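Local coordinates for protein copper-containing nitrite reductase (Hyphomicrobium denitrificans 1NES1, PDB 6TFO) that probably reduces nitrite to nitric oxide, taking electrons from a cytochrome c and using copper ions held in its cupredoxin domains, at residues V68-Q79 and V94-F105; Q179-Y188 and Y328-G336. All blocks are in the same frame, centred on the assembly; numbering follows the deposited sequence.

Contact 1: residues V68-Q79 and V94-F105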
# COMPACT_ATOMS: atom_id res chain seq x y z
N VAL C 68 31.63 -6.67 20.64
CA VAL C 68 30.32 -6.98 20.02
C VAL C 68 29.41 -5.77 20.20
O VAL C 68 29.30 -5.27 21.33
CB VAL C 68 29.73 -8.27 20.62
CG1 VAL C 68 28.39 -8.62 20.00
CG2 VAL C 68 30.71 -9.42 20.48
N GLN C 69 28.86 -5.29 19.09
CA GLN C 69 27.83 -4.23 19.06
C GLN C 69 26.54 -4.89 18.57
O GLN C 69 26.56 -5.52 17.50
CB GLN C 69 28.24 -3.08 18.14
CG GLN C 69 27.26 -1.93 18.14
CD GLN C 69 27.66 -0.81 17.21
OE1 GLN C 69 28.84 -0.46 17.08
NE2 GLN C 69 26.66 -0.21 16.59
N ILE C 70 25.47 -4.79 19.36
CA ILE C 70 24.12 -5.28 19.00
C ILE C 70 23.22 -4.06 18.93
O ILE C 70 23.10 -3.36 19.95
CB ILE C 70 23.61 -6.32 20.02
CG1 ILE C 70 24.38 -7.64 19.92
CG2 ILE C 70 22.12 -6.52 19.84
CD1 ILE C 70 24.25 -8.52 21.14
N ASN C 71 22.67 -3.79 17.74
CA ASN C 71 21.65 -2.73 17.51
C ASN C 71 20.25 -3.35 17.60
O ASN C 71 19.92 -4.17 16.70
CB ASN C 71 21.85 -2.07 16.15
CG ASN C 71 23.27 -1.61 15.94
OD1 ASN C 71 23.85 -0.94 16.80
ND2 ASN C 71 23.85 -1.98 14.81
N LEU C 72 19.47 -3.02 18.63
CA LEU C 72 18.06 -3.48 18.74
C LEU C 72 17.13 -2.41 18.15
O LEU C 72 17.20 -1.26 18.61
CB LEU C 72 17.68 -3.75 20.19
CG LEU C 72 16.29 -4.36 20.39
CD1 LEU C 72 16.16 -5.67 19.63
CD2 LEU C 72 15.99 -4.57 21.87
N ILE C 73 16.28 -2.81 17.21
CA ILE C 73 15.25 -1.95 16.57
C ILE C 73 13.88 -2.60 16.78
O ILE C 73 13.70 -3.79 16.39
CB ILE C 73 15.56 -1.74 15.08
CG1 ILE C 73 17.02 -1.33 14.88
CG2 ILE C 73 14.57 -0.76 14.46
CD1 ILE C 73 17.41 -1.14 13.44
N ASN C 74 12.95 -1.85 17.36
CA ASN C 74 11.54 -2.26 17.59
C ASN C 74 10.82 -2.37 16.23
O ASN C 74 10.75 -1.36 15.52
CB ASN C 74 10.87 -1.25 18.51
CG ASN C 74 9.53 -1.73 19.01
OD1 ASN C 74 8.74 -2.25 18.23
ND2 ASN C 74 9.28 -1.55 20.30
N GLY C 75 10.32 -3.55 15.89
CA GLY C 75 9.61 -3.83 14.62
C GLY C 75 8.11 -3.58 14.72
O GLY C 75 7.58 -2.81 13.89
N GLU C 76 7.44 -4.16 15.73
CA GLU C 76 5.96 -4.30 15.75
C GLU C 76 5.29 -3.43 16.83
O GLU C 76 4.10 -3.19 16.70
CB GLU C 76 5.60 -5.78 15.88
CG GLU C 76 5.53 -6.29 17.32
CD GLU C 76 6.82 -6.12 18.11
OE1 GLU C 76 7.90 -6.46 17.57
OE2 GLU C 76 6.72 -5.64 19.26
N GLY C 77 5.99 -2.96 17.86
CA GLY C 77 5.50 -1.86 18.71
C GLY C 77 5.18 -2.28 20.14
O GLY C 77 4.55 -1.49 20.84
N ALA C 78 5.59 -3.47 20.57
CA ALA C 78 5.53 -3.86 22.00
C ALA C 78 6.82 -3.38 22.68
O ALA C 78 7.69 -2.89 21.98
CB ALA C 78 5.33 -5.34 22.14
N GLN C 79 6.91 -3.45 24.00
CA GLN C 79 8.15 -3.08 24.74
C GLN C 79 9.11 -4.26 24.65
O GLN C 79 8.67 -5.43 24.78
CB GLN C 79 7.88 -2.71 26.19
CG GLN C 79 7.01 -1.48 26.33
CD GLN C 79 7.09 -0.91 27.72
OE1 GLN C 79 7.26 -1.62 28.70
NE2 GLN C 79 7.02 0.40 27.80
N VAL C 94 13.03 -0.46 24.35
CA VAL C 94 12.51 0.29 23.16
C VAL C 94 11.00 0.04 23.06
O VAL C 94 10.60 -1.14 23.04
CB VAL C 94 13.26 -0.14 21.88
CG1 VAL C 94 14.63 0.49 21.83
CG2 VAL C 94 13.36 -1.66 21.71
N SER C 95 10.18 1.09 22.98
CA SER C 95 8.71 1.03 23.15
C SER C 95 7.96 1.12 21.81
O SER C 95 7.21 0.18 21.49
CB SER C 95 8.26 2.07 24.11
OG SER C 95 8.77 1.74 25.39
N GLY C 96 8.15 2.20 21.07
CA GLY C 96 7.44 2.41 19.80
C GLY C 96 8.12 1.70 18.64
O GLY C 96 9.26 1.27 18.78
N LYS C 97 7.43 1.61 17.51
CA LYS C 97 7.99 1.09 16.24
C LYS C 97 9.18 1.99 15.86
O LYS C 97 9.03 3.22 15.95
CB LYS C 97 6.90 1.09 15.17
CG LYS C 97 7.23 0.31 13.89
CD LYS C 97 5.98 -0.22 13.17
CE LYS C 97 4.72 -0.23 14.01
NZ LYS C 97 3.49 -0.28 13.17
N ASN C 98 10.30 1.36 15.48
CA ASN C 98 11.56 2.01 15.01
C ASN C 98 12.43 2.48 16.18
O ASN C 98 13.57 2.85 15.90
CB ASN C 98 11.29 3.22 14.10
CG ASN C 98 10.51 2.83 12.87
OD1 ASN C 98 10.71 1.75 12.34
ND2 ASN C 98 9.66 3.71 12.40
N ALA C 99 11.92 2.51 17.42
CA ALA C 99 12.69 2.85 18.63
C ALA C 99 13.86 1.89 18.72
O ALA C 99 13.65 0.69 18.53
CB ALA C 99 11.83 2.81 19.86
N SER C 100 15.07 2.43 18.95
CA SER C 100 16.35 1.68 18.86
C SER C 100 17.18 1.86 20.13
O SER C 100 17.00 2.85 20.87
CB SER C 100 17.11 2.12 17.66
OG SER C 100 16.29 2.07 16.49
N SER C 101 18.02 0.87 20.40
CA SER C 101 19.02 0.91 21.48
C SER C 101 20.18 0.01 21.06
O SER C 101 19.91 -1.16 20.68
CB SER C 101 18.46 0.52 22.81
OG SER C 101 19.51 0.33 23.76
N THR C 102 21.38 0.58 21.04
CA THR C 102 22.62 -0.17 20.76
C THR C 102 23.36 -0.32 22.09
O THR C 102 23.20 0.58 22.97
CB THR C 102 23.37 0.50 19.61
OG1 THR C 102 22.50 0.40 18.47
CG2 THR C 102 24.74 -0.11 19.37
N PHE C 103 24.04 -1.45 22.25
CA PHE C 103 24.88 -1.80 23.42
C PHE C 103 26.07 -2.61 22.90
O PHE C 103 26.02 -3.16 21.76
CB PHE C 103 24.06 -2.51 24.50
CG PHE C 103 23.59 -3.92 24.21
CD1 PHE C 103 22.46 -4.14 23.44
CD2 PHE C 103 24.24 -5.03 24.75
CE1 PHE C 103 22.02 -5.44 23.18
CE2 PHE C 103 23.78 -6.32 24.51
CZ PHE C 103 22.68 -6.52 23.72
N SER C 104 27.16 -2.63 23.67
CA SER C 104 28.37 -3.39 23.29
C SER C 104 29.02 -3.99 24.54
O SER C 104 28.64 -3.65 25.66
CB SER C 104 29.33 -2.51 22.56
OG SER C 104 29.63 -1.39 23.37
N PHE C 105 29.97 -4.88 24.30
CA PHE C 105 30.68 -5.64 25.35
C PHE C 105 31.81 -6.37 24.64
O PHE C 105 31.78 -6.46 23.39
CB PHE C 105 29.71 -6.58 26.06
CG PHE C 105 29.10 -7.64 25.17
CD1 PHE C 105 27.92 -7.40 24.48
CD2 PHE C 105 29.69 -8.89 25.04
CE1 PHE C 105 27.38 -8.37 23.65
CE2 PHE C 105 29.15 -9.87 24.21
CZ PHE C 105 27.99 -9.60 23.51
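V68 lies under one face of the F105 ring, its CB 3.9 Å from the ring centroid, in a CH-pi contact displaced toward the rim of the ring. Two residues along, I70 and F103 also run side by side, and I70 CG2 meets the ring obliquely, 3.5 Å from F103 CE1; I70 CD1 also reaches the edge of the F105 ring. In both phenylalanines CG sits between the backbone N and the carbonyl carbon (chi1 70° in F103, 62° in F105), which brings the rings back toward strand 68-73. Beyond them L72 CD2 touches V94 CG2 at 3.9 Å, extending the same apolar face, whose V68 and I70 also meet strand 60-63.

Beneath these side chains the antiparallel backbones are joined by bonds at the hydrogen-bonded pairs, among them I70 N to F103 O at 3.0 Å and S101 N to L72 O at 2.9 Å. The opposite face, with Q69, N71, S100, T102 and S104 beside the aliphatic I73, is mostly polar and turns to the second subunit, where S104 OG bonds P266 O of that subunit.

Past the strands, N74 ties the loops together. Its ND2 donates to A78 O (2.7 Å), nearly along the C=O axis, and to V94 O (3.1 Å) from above the carbonyl plane, while its backbone O accepts a hydrogen bond from N98 N. E76, in the same loop, accepts from A78 N through OE2 (2.8 Å), and that oxygen is also hydrogen-bonded to NE2 of the copper ligand H80. Such an antiparallel strand pair leading into a ligand-bearing loop is characteristic of the cupredoxin beta-sandwich with its type 1 copper site.

Contact 2: residues Q179-Y188 and Y328-G336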
# COMPACT_ATOMS: atom_id res chain seq x y z
N GLN C 179 36.56 -6.23 -4.86
CA GLN C 179 36.07 -6.70 -3.54
C GLN C 179 35.75 -5.46 -2.69
O GLN C 179 36.68 -4.89 -2.09
CB GLN C 179 37.13 -7.63 -2.94
CG GLN C 179 36.59 -8.55 -1.87
CD GLN C 179 35.74 -9.65 -2.46
OE1 GLN C 179 36.01 -10.17 -3.55
NE2 GLN C 179 34.68 -10.02 -1.74
N LEU C 180 34.48 -5.05 -2.68
CA LEU C 180 33.97 -3.87 -1.93
C LEU C 180 33.99 -4.19 -0.43
O LEU C 180 34.36 -3.32 0.37
CB LEU C 180 32.56 -3.53 -2.43
CG LEU C 180 31.75 -2.52 -1.61
CD1 LEU C 180 32.51 -1.21 -1.45
CD2 LEU C 180 30.41 -2.25 -2.27
N ASP C 181 33.61 -5.41 -0.06
CA ASP C 181 33.61 -5.88 1.35
C ASP C 181 33.91 -7.38 1.31
O ASP C 181 34.04 -7.91 0.19
CB ASP C 181 32.28 -5.50 2.03
CG ASP C 181 32.25 -5.44 3.54
OD1 ASP C 181 33.14 -6.03 4.19
OD2 ASP C 181 31.31 -4.79 4.07
N ASP C 182 34.02 -8.01 2.48
CA ASP C 182 34.34 -9.42 2.77
C ASP C 182 33.66 -10.41 1.79
O ASP C 182 34.34 -11.36 1.31
CB ASP C 182 33.91 -9.63 4.22
CG ASP C 182 34.57 -10.77 4.96
OD1 ASP C 182 35.65 -11.23 4.53
OD2 ASP C 182 33.97 -11.21 5.95
N LYS C 183 32.35 -10.25 1.55
CA LYS C 183 31.52 -11.17 0.71
C LYS C 183 30.69 -10.37 -0.30
O LYS C 183 29.63 -10.87 -0.76
CB LYS C 183 30.53 -11.97 1.56
CG LYS C 183 31.13 -12.83 2.67
CD LYS C 183 30.09 -13.25 3.69
CE LYS C 183 30.69 -13.98 4.88
NZ LYS C 183 29.72 -14.93 5.46
N THR C 184 31.13 -9.16 -0.64
CA THR C 184 30.35 -8.25 -1.52
C THR C 184 31.28 -7.61 -2.55
O THR C 184 32.42 -7.25 -2.21
CB THR C 184 29.43 -7.31 -0.72
OG1 THR C 184 29.46 -5.98 -1.24
CG2 THR C 184 29.74 -7.28 0.75
N THR C 185 30.80 -7.56 -3.79
CA THR C 185 31.56 -7.07 -4.97
C THR C 185 30.81 -5.88 -5.56
O THR C 185 29.70 -5.57 -5.09
CB THR C 185 31.82 -8.22 -5.95
OG1 THR C 185 30.57 -8.61 -6.53
CG2 THR C 185 32.47 -9.41 -5.29
N TYR C 186 31.43 -5.20 -6.52
CA TYR C 186 30.96 -3.96 -7.17
C TYR C 186 31.81 -3.78 -8.42
O TYR C 186 32.92 -4.28 -8.46
CB TYR C 186 31.04 -2.77 -6.20
CG TYR C 186 30.46 -1.48 -6.71
CD1 TYR C 186 29.10 -1.23 -6.66
CD2 TYR C 186 31.26 -0.48 -7.24
CE1 TYR C 186 28.55 -0.04 -7.14
CE2 TYR C 186 30.74 0.71 -7.73
CZ TYR C 186 29.37 0.94 -7.67
OH TYR C 186 28.86 2.13 -8.14
N THR C 187 31.28 -3.13 -9.44
CA THR C 187 32.00 -2.85 -10.70
C THR C 187 32.61 -1.46 -10.53
O THR C 187 31.87 -0.46 -10.57
CB THR C 187 31.11 -3.00 -11.94
OG1 THR C 187 30.77 -4.38 -12.03
CG2 THR C 187 31.79 -2.55 -13.21
N TYR C 188 33.92 -1.44 -10.29
CA TYR C 188 34.74 -0.22 -10.18
C TYR C 188 35.16 0.22 -11.58
O TYR C 188 35.38 -0.65 -12.48
CB TYR C 188 35.95 -0.48 -9.29
CG TYR C 188 35.63 -0.69 -7.83
CD1 TYR C 188 35.32 -1.94 -7.34
CD2 TYR C 188 35.66 0.37 -6.93
CE1 TYR C 188 35.07 -2.15 -6.00
CE2 TYR C 188 35.41 0.18 -5.58
CZ TYR C 188 35.11 -1.08 -5.12
OH TYR C 188 34.81 -1.27 -3.80
N TYR C 328 28.05 3.24 1.14
CA TYR C 328 29.47 3.01 1.49
C TYR C 328 30.23 4.34 1.51
O TYR C 328 30.13 5.13 0.55
CB TYR C 328 30.09 2.01 0.51
CG TYR C 328 29.50 0.62 0.59
CD1 TYR C 328 28.30 0.31 -0.04
CD2 TYR C 328 30.16 -0.39 1.27
CE1 TYR C 328 27.76 -0.96 0.02
CE2 TYR C 328 29.63 -1.67 1.35
CZ TYR C 328 28.43 -1.95 0.73
OH TYR C 328 27.91 -3.21 0.78
N PHE C 329 30.93 4.58 2.63
CA PHE C 329 31.97 5.63 2.81
C PHE C 329 33.31 4.91 2.96
O PHE C 329 33.45 4.15 3.95
CB PHE C 329 31.66 6.46 4.05
CG PHE C 329 30.62 7.53 3.85
CD1 PHE C 329 30.97 8.75 3.31
CD2 PHE C 329 29.30 7.30 4.18
CE1 PHE C 329 30.01 9.74 3.13
CE2 PHE C 329 28.35 8.29 3.99
CZ PHE C 329 28.71 9.51 3.47
N LEU C 330 34.24 5.11 2.02
CA LEU C 330 35.47 4.28 1.92
C LEU C 330 36.76 5.10 1.88
O LEU C 330 36.82 6.15 1.17
CB LEU C 330 35.36 3.40 0.67
CG LEU C 330 34.07 2.59 0.55
CD1 LEU C 330 33.94 2.05 -0.87
CD2 LEU C 330 34.03 1.48 1.58
N PHE C 331 37.79 4.59 2.57
CA PHE C 331 39.22 4.95 2.34
C PHE C 331 39.80 3.95 1.34
O PHE C 331 39.72 2.76 1.60
CB PHE C 331 40.03 4.92 3.63
CG PHE C 331 39.67 5.97 4.65
CD1 PHE C 331 39.47 7.29 4.26
CD2 PHE C 331 39.57 5.66 5.99
CE1 PHE C 331 39.15 8.26 5.20
CE2 PHE C 331 39.26 6.63 6.94
CZ PHE C 331 39.04 7.92 6.54
N ASN C 332 40.34 4.45 0.22
CA ASN C 332 41.12 3.66 -0.77
C ASN C 332 40.27 2.46 -1.20
O ASN C 332 40.80 1.33 -1.22
CB ASN C 332 42.49 3.26 -0.23
CG ASN C 332 43.42 4.42 0.05
OD1 ASN C 332 42.99 5.56 0.21
ND2 ASN C 332 44.71 4.16 0.12
N GLY C 333 38.99 2.69 -1.47
CA GLY C 333 38.22 1.86 -2.41
C GLY C 333 37.39 0.74 -1.80
O GLY C 333 36.50 0.26 -2.51
N SER C 334 37.64 0.30 -0.57
CA SER C 334 37.02 -0.94 -0.05
C SER C 334 36.81 -0.85 1.47
O SER C 334 37.51 -0.08 2.14
CB SER C 334 37.83 -2.17 -0.41
OG SER C 334 38.86 -2.41 0.54
N VAL C 335 35.84 -1.61 1.97
CA VAL C 335 35.68 -1.86 3.43
C VAL C 335 36.88 -2.72 3.84
O VAL C 335 37.18 -3.69 3.11
CB VAL C 335 34.34 -2.52 3.76
CG1 VAL C 335 34.16 -2.68 5.26
CG2 VAL C 335 33.16 -1.75 3.16
N GLY C 336 37.57 -2.31 4.90
CA GLY C 336 38.78 -2.95 5.41
C GLY C 336 40.05 -2.55 4.66
O GLY C 336 41.13 -3.06 5.03
O HOH W 1 28.88 -4.81 2.49
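The strand segments 179-181 and 328-331 are inclined at 116° with their axes 10.0 Å apart, and the backbones come together instead just after the turn that follows 328-331, where V335 N donates to L180 O at 2.8 Å. The two halves are a classic beta bulge, in which L180 and D181 both face T184 at the end of a hairpin, and a type I' turn from F331 to S334. The contact thus fastens a hairpin of one cupredoxin sheet to the edge strand of another.

L180 carries much of the apolar part. Its CD2 stands over the centre of the Y328 ring, 3.6 Å from the centroid and only 12° off the normal, a nearly perpendicular CH-pi approach. The other branch, CD1, meets L330 CD1 at 3.6 Å, so the forked end of the leucine spans two residues of strand 328-331. With CG anti to the backbone N (chi1 169°), this end returns toward the strand although the CB leaves in the other direction.

D181 crosses V335 obliquely, the carboxylate carbon CG 3.6 Å from V335 CB. At the edge of the Y328 ring, and in its plane, lies a water that donates to D181 OD2 and is hydrogen-bonded to Y328 OH, linking the acid to the phenol; Q314 NE2 is a further partner of that hydroxyl. Close by, the buried T184 OG1 has no hydrogen-bonding partner in the model.

Farther along the hairpin, Y188 reaches the type I' turn. CD2 of Y186 lies over the centre of one face of its ring, and the phenol OH donates to G333 O at 2.6 Å, with a C=O...O angle of 167°.

How the contacts relate
Along the chain the contacts come in series: 68-79 and 94-105 close before 179-188 opens, and their centres stand 28 Å apart with nearest atoms about 13 Å from each other. They share no sheet. Contact 1 is an adjacent strand pair within one sheet of the N-terminal cupredoxin domain, whereas contact 2 joins two different sheets, that of strands 166-181 and 184-191 and that of strand 328-331, across 140 residues. Together they illustrate two levels of building a multidomain copper protein: contact 1 forms part of a domain and meets a second subunit, while contact 2 connects successive cupredoxin units within one chain.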